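Local coordinates for protein thin, isoform D (Drosophila melanogaster, PDB 6XG7) that probably acts as a RING-type ubiquitin ligase in fly muscle, with this piece forming its NHL-repeat beta-propeller, a protein-interaction domain, at residues 210-215 against 219-224; 238-241 against 247-250. All coordinates share one frame; numbering follows the deposited sequence.

Interaction 1 (210-215 against 219-224); sequences IQIFDV and VLSTVG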
loop_
_atom_site.group_PDB
_atom_site.type_symbol
_atom_site.label_atom_id
_atom_site.label_comp_id
_atom_site.label_asym_id
_atom_site.label_seq_id
_atom_site.Cartn_x
_atom_site.Cartn_y
_atom_site.Cartn_z
ATOM N N ILE A 210 -13.423 -0.978 -3.717
ATOM C CA ILE A 210 -12.848 -0.871 -2.384
ATOM C C ILE A 210 -13.901 -1.358 -1.395
ATOM O O ILE A 210 -15.080 -0.994 -1.489
ATOM C CB ILE A 210 -12.400 0.565 -2.078
ATOM C CG1 ILE A 210 -10.912 0.765 -2.441
ATOM C CG2 ILE A 210 -12.481 0.859 -0.597
ATOM C CD1 ILE A 210 -10.539 0.495 -3.847
ATOM N N GLN A 211 -13.491 -2.190 -0.457
ATOM C CA GLN A 211 -14.383 -2.655 0.593
ATOM C C GLN A 211 -13.877 -2.132 1.922
ATOM O O GLN A 211 -12.679 -2.191 2.206
ATOM C CB GLN A 211 -14.510 -4.175 0.613
ATOM C CG GLN A 211 -15.416 -4.704 -0.480
ATOM C CD GLN A 211 -16.121 -5.970 -0.075
ATOM O OE1 GLN A 211 -15.498 -7.016 0.042
ATOM N NE2 GLN A 211 -17.421 -5.883 0.157
ATOM N N ILE A 212 -14.795 -1.617 2.729
ATOM C CA ILE A 212 -14.462 -0.975 3.993
ATOM C C ILE A 212 -15.116 -1.778 5.104
ATOM O O ILE A 212 -16.330 -2.008 5.076
ATOM C CB ILE A 212 -14.905 0.493 4.006
ATOM C CG1 ILE A 212 -14.264 1.218 2.816
ATOM C CG2 ILE A 212 -14.523 1.163 5.316
ATOM C CD1 ILE A 212 -14.559 2.693 2.772
ATOM N N PHE A 213 -14.302 -2.218 6.061
ATOM C CA PHE A 213 -14.700 -3.063 7.168
ATOM C C PHE A 213 -14.435 -2.333 8.480
ATOM O O PHE A 213 -13.588 -1.449 8.558
ATOM C CB PHE A 213 -13.840 -4.330 7.218
ATOM C CG PHE A 213 -13.929 -5.208 6.000
ATOM C CD1 PHE A 213 -13.120 -4.972 4.894
ATOM C CD2 PHE A 213 -14.760 -6.319 5.987
ATOM C CE1 PHE A 213 -13.168 -5.811 3.795
ATOM C CE2 PHE A 213 -14.809 -7.152 4.889
ATOM C CZ PHE A 213 -14.014 -6.892 3.795
ATOM N N ASP A 214 -15.131 -2.728 9.536
ATOM C CA ASP A 214 -14.637 -2.319 10.846
ATOM C C ASP A 214 -13.497 -3.249 11.271
ATOM O O ASP A 214 -13.218 -4.263 10.624
ATOM C CB ASP A 214 -15.762 -2.200 11.882
ATOM C CG ASP A 214 -16.575 -3.476 12.048
ATOM O OD1 ASP A 214 -15.984 -4.573 12.100
ATOM O OD2 ASP A 214 -17.820 -3.365 12.176
ATOM N N VAL A 215 -12.791 -2.868 12.344
ATOM C CA VAL A 215 -11.626 -3.640 12.764
ATOM C C VAL A 215 -12.034 -5.024 13.245
ATOM O O VAL A 215 -11.207 -5.944 13.247
ATOM C CB VAL A 215 -10.777 -2.898 13.821
ATOM C CG1 VAL A 215 -10.026 -1.728 13.187
ATOM C CG2 VAL A 215 -11.643 -2.427 14.997
ATOM N N VAL A 219 -18.582 -5.668 7.505
ATOM C CA VAL A 219 -18.564 -4.793 6.340
ATOM C C VAL A 219 -19.340 -3.526 6.656
ATOM O O VAL A 219 -20.470 -3.572 7.166
ATOM C CB VAL A 219 -19.133 -5.485 5.097
ATOM C CG1 VAL A 219 -19.191 -4.491 3.943
ATOM C CG2 VAL A 219 -18.277 -6.640 4.717
ATOM N N LEU A 220 -18.732 -2.390 6.360
ATOM C CA LEU A 220 -19.378 -1.100 6.520
ATOM C C LEU A 220 -19.872 -0.537 5.201
ATOM O O LEU A 220 -20.978 0.006 5.150
ATOM C CB LEU A 220 -18.406 -0.105 7.151
ATOM C CG LEU A 220 -17.914 -0.513 8.539
ATOM C CD1 LEU A 220 -16.871 0.477 9.035
ATOM C CD2 LEU A 220 -19.080 -0.619 9.509
ATOM N N SER A 221 -19.093 -0.661 4.132
ATOM C CA SER A 221 -19.511 -0.095 2.859
ATOM C C SER A 221 -18.591 -0.571 1.745
ATOM O O SER A 221 -17.544 -1.185 1.973
ATOM C CB SER A 221 -19.511 1.429 2.920
ATOM O OG SER A 221 -18.183 1.907 3.005
ATOM N N THR A 222 -19.029 -0.299 0.528
ATOM C CA THR A 222 -18.276 -0.549 -0.682
ATOM C C THR A 222 -18.159 0.778 -1.405
ATOM O O THR A 222 -19.094 1.588 -1.393
ATOM C CB THR A 222 -19.017 -1.544 -1.577
ATOM O OG1 THR A 222 -19.182 -2.776 -0.872
ATOM C CG2 THR A 222 -18.244 -1.796 -2.859
ATOM N N VAL A 223 -17.015 0.997 -2.033
ATOM C CA VAL A 223 -16.794 2.157 -2.879
ATOM C C VAL A 223 -16.502 1.647 -4.274
ATOM O O VAL A 223 -15.616 0.803 -4.461
ATOM C CB VAL A 223 -15.633 3.028 -2.375
ATOM C CG1 VAL A 223 -15.402 4.187 -3.348
ATOM C CG2 VAL A 223 -15.905 3.522 -0.954
ATOM N N GLY A 224 -17.259 2.133 -5.236
ATOM C CA GLY A 224 -16.965 1.875 -6.615
ATOM C C GLY A 224 -17.491 0.544 -7.122
ATOM O O GLY A 224 -18.239 -0.201 -6.471
#
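Ile210 pairs with Val223 and Ile212 with Ser221 in an antiparallel hairpin whose strand axes, at 160°, approach to 4.4 Å. Ile210 and Val223 exchange two nearly straight backbone bonds; farther along, the carbonyl of Ile212 receives both Leu220 N, at 2.8 Å from Ile212 O, and Ser221 N, at 3.2 Å from the same oxygen. Two residues thus face one, a classic beta bulge, and the register slips so that Phe213 pairs with Val219. On the face carrying Ile210, Ile212, Ser221 and Val223, the CD1 end of Ile212 reaches along the neighbouring strand, 4.0 Å from Val223 CG2, and also brushes Ser221 OG. Phe213 and Val219 share the other face: Val219 CG2, beside its own backbone N, comes obliquely to the ring, 3.5 Å from Phe213 CE2. At the bulge Leu220 leans toward the partner strand, and its CD1 lies 3.7 Å from Asp214 N. Asp214 OD1 turns back to accept a hydrogen bond from Lys218 N in the connecting turn. Chemically, the bulge lets one carbonyl hold two N-H groups, while apolar side chains on both faces bind this outer strand to its blade.

Interaction 2 (238-241 against 247-250); sequences GVAV and IFVA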
loop_
_atom_site.group_PDB
_atom_site.type_symbol
_atom_site.label_atom_id
_atom_site.label_comp_id
_atom_site.label_asym_id
_atom_site.label_seq_id
_atom_site.Cartn_x
_atom_site.Cartn_y
_atom_site.Cartn_z
ATOM N N GLY A 238 -3.012 0.244 -5.036
ATOM C CA GLY A 238 -2.720 0.946 -3.798
ATOM C C GLY A 238 -3.910 1.714 -3.247
ATOM O O GLY A 238 -4.723 2.273 -3.986
ATOM N N VAL A 239 -4.004 1.730 -1.924
ATOM C CA VAL A 239 -4.965 2.564 -1.221
ATOM C C VAL A 239 -4.266 3.246 -0.054
ATOM O O VAL A 239 -3.354 2.691 0.567
ATOM C CB VAL A 239 -6.218 1.812 -0.720
ATOM C CG1 VAL A 239 -7.072 1.351 -1.860
ATOM C CG2 VAL A 239 -5.852 0.653 0.193
ATOM N N ALA A 240 -4.710 4.464 0.248
ATOM C CA ALA A 240 -4.200 5.196 1.394
ATOM C C ALA A 240 -5.329 6.036 1.962
ATOM O O ALA A 240 -6.336 6.293 1.294
ATOM C CB ALA A 240 -3.028 6.107 1.014
ATOM N N VAL A 241 -5.158 6.464 3.202
ATOM C CA VAL A 241 -6.134 7.306 3.880
ATOM C C VAL A 241 -5.377 8.395 4.626
ATOM O O VAL A 241 -4.319 8.132 5.205
ATOM C CB VAL A 241 -7.021 6.447 4.816
ATOM C CG1 VAL A 241 -6.221 5.862 5.983
ATOM C CG2 VAL A 241 -8.220 7.232 5.304
ATOM N N ILE A 247 -9.774 9.190 1.099
ATOM C CA ILE A 247 -9.298 7.912 0.580
ATOM C C ILE A 247 -8.700 8.121 -0.805
ATOM O O ILE A 247 -9.299 8.795 -1.652
ATOM C CB ILE A 247 -10.428 6.868 0.522
ATOM C CG1 ILE A 247 -11.008 6.627 1.919
ATOM C CG2 ILE A 247 -9.933 5.556 -0.057
ATOM C CD1 ILE A 247 -12.291 5.795 1.931
ATOM N N PHE A 248 -7.526 7.535 -1.024
ATOM C CA PHE A 248 -6.762 7.662 -2.254
ATOM C C PHE A 248 -6.615 6.275 -2.846
ATOM O O PHE A 248 -6.203 5.347 -2.149
ATOM C CB PHE A 248 -5.383 8.246 -1.967
ATOM C CG PHE A 248 -5.442 9.553 -1.241
ATOM C CD1 PHE A 248 -5.653 9.581 0.123
ATOM C CD2 PHE A 248 -5.387 10.751 -1.924
ATOM C CE1 PHE A 248 -5.749 10.766 0.792
ATOM C CE2 PHE A 248 -5.485 11.944 -1.256
ATOM C CZ PHE A 248 -5.680 11.947 0.107
ATOM N N VAL A 249 -6.956 6.135 -4.124
ATOM C CA VAL A 249 -6.923 4.837 -4.783
ATOM C C VAL A 249 -6.075 4.935 -6.040
ATOM O O VAL A 249 -6.332 5.784 -6.906
ATOM C CB VAL A 249 -8.333 4.324 -5.140
ATOM C CG1 VAL A 249 -8.252 2.970 -5.797
ATOM C CG2 VAL A 249 -9.220 4.235 -3.904
ATOM N N ALA A 250 -5.116 4.022 -6.159
ATOM C CA ALA A 250 -4.375 3.819 -7.395
ATOM C C ALA A 250 -5.208 2.913 -8.295
ATOM O O ALA A 250 -5.222 1.690 -8.126
ATOM C CB ALA A 250 -3.012 3.226 -7.083
#
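Val239 and Val249 stand side by side on one face of this antiparallel pair, pointing the same way; in one of the two modelled conformers of Val239, Val239 CG1 is 4.1 Å from Val249 CG2. Val241 and Ile247 continue the same face more loosely, Val241 CG2 being 4.4 Å from Ile247 CG1. The reverse face carries Ala240 and Phe248, where the small alanine leaves the two CB atoms as the apolar meeting point. Phe248 has CG beside its backbone N (chi1 -55°), which swings the ring along the hairpin until Ala240 O lies at its edge, in the ring plane, 3.6 Å from Phe248 CD1. Farther out, Tyr25 meets the Phe248 ring edge-to-face, and Val286 and Ile288 of strand 279-288 cover this side. At one end Ala250 CB packs against the backbone of Gly238, 3.6 Å from Gly238 N. The polar seam lies between the strands: Ala240 and Phe248 bond to each other in both directions, the bond from Ala240 N to Phe248 O being more bent (152°) than its counterpart. Ala250 N adds a nearly straight bond to Gly238 O, 2.8 Å away. Short inner strands joined in this way, with valines and an isoleucine on one face and an alanine and a phenylalanine on the other, each packed against an adjoining blade, are characteristic of a beta-propeller blade, here one of the NHL type.

How the interactions relate
Interactions 1 and 2 exemplify how a propeller is built from repeated hairpins: one at the outer side of a blade, the next near the hub of its neighbour. Their centres lie about 13 Å apart, and interaction 1 is complete before interaction 2 begins. The chain runs from strand 219-223, at the edge of one sheet, to strand 239-241, at the edge of another. The two sheets pack through their side chains: Ile210 meets Val239 and Val249, while Ile212 CD1 lies 3.9 Å from Ile247 CD1. Covalent continuity and this aliphatic interface together join successive blades, the predicted NHL repeat 220-263 beginning in strand 219-223, the outer strand of the preceding blade.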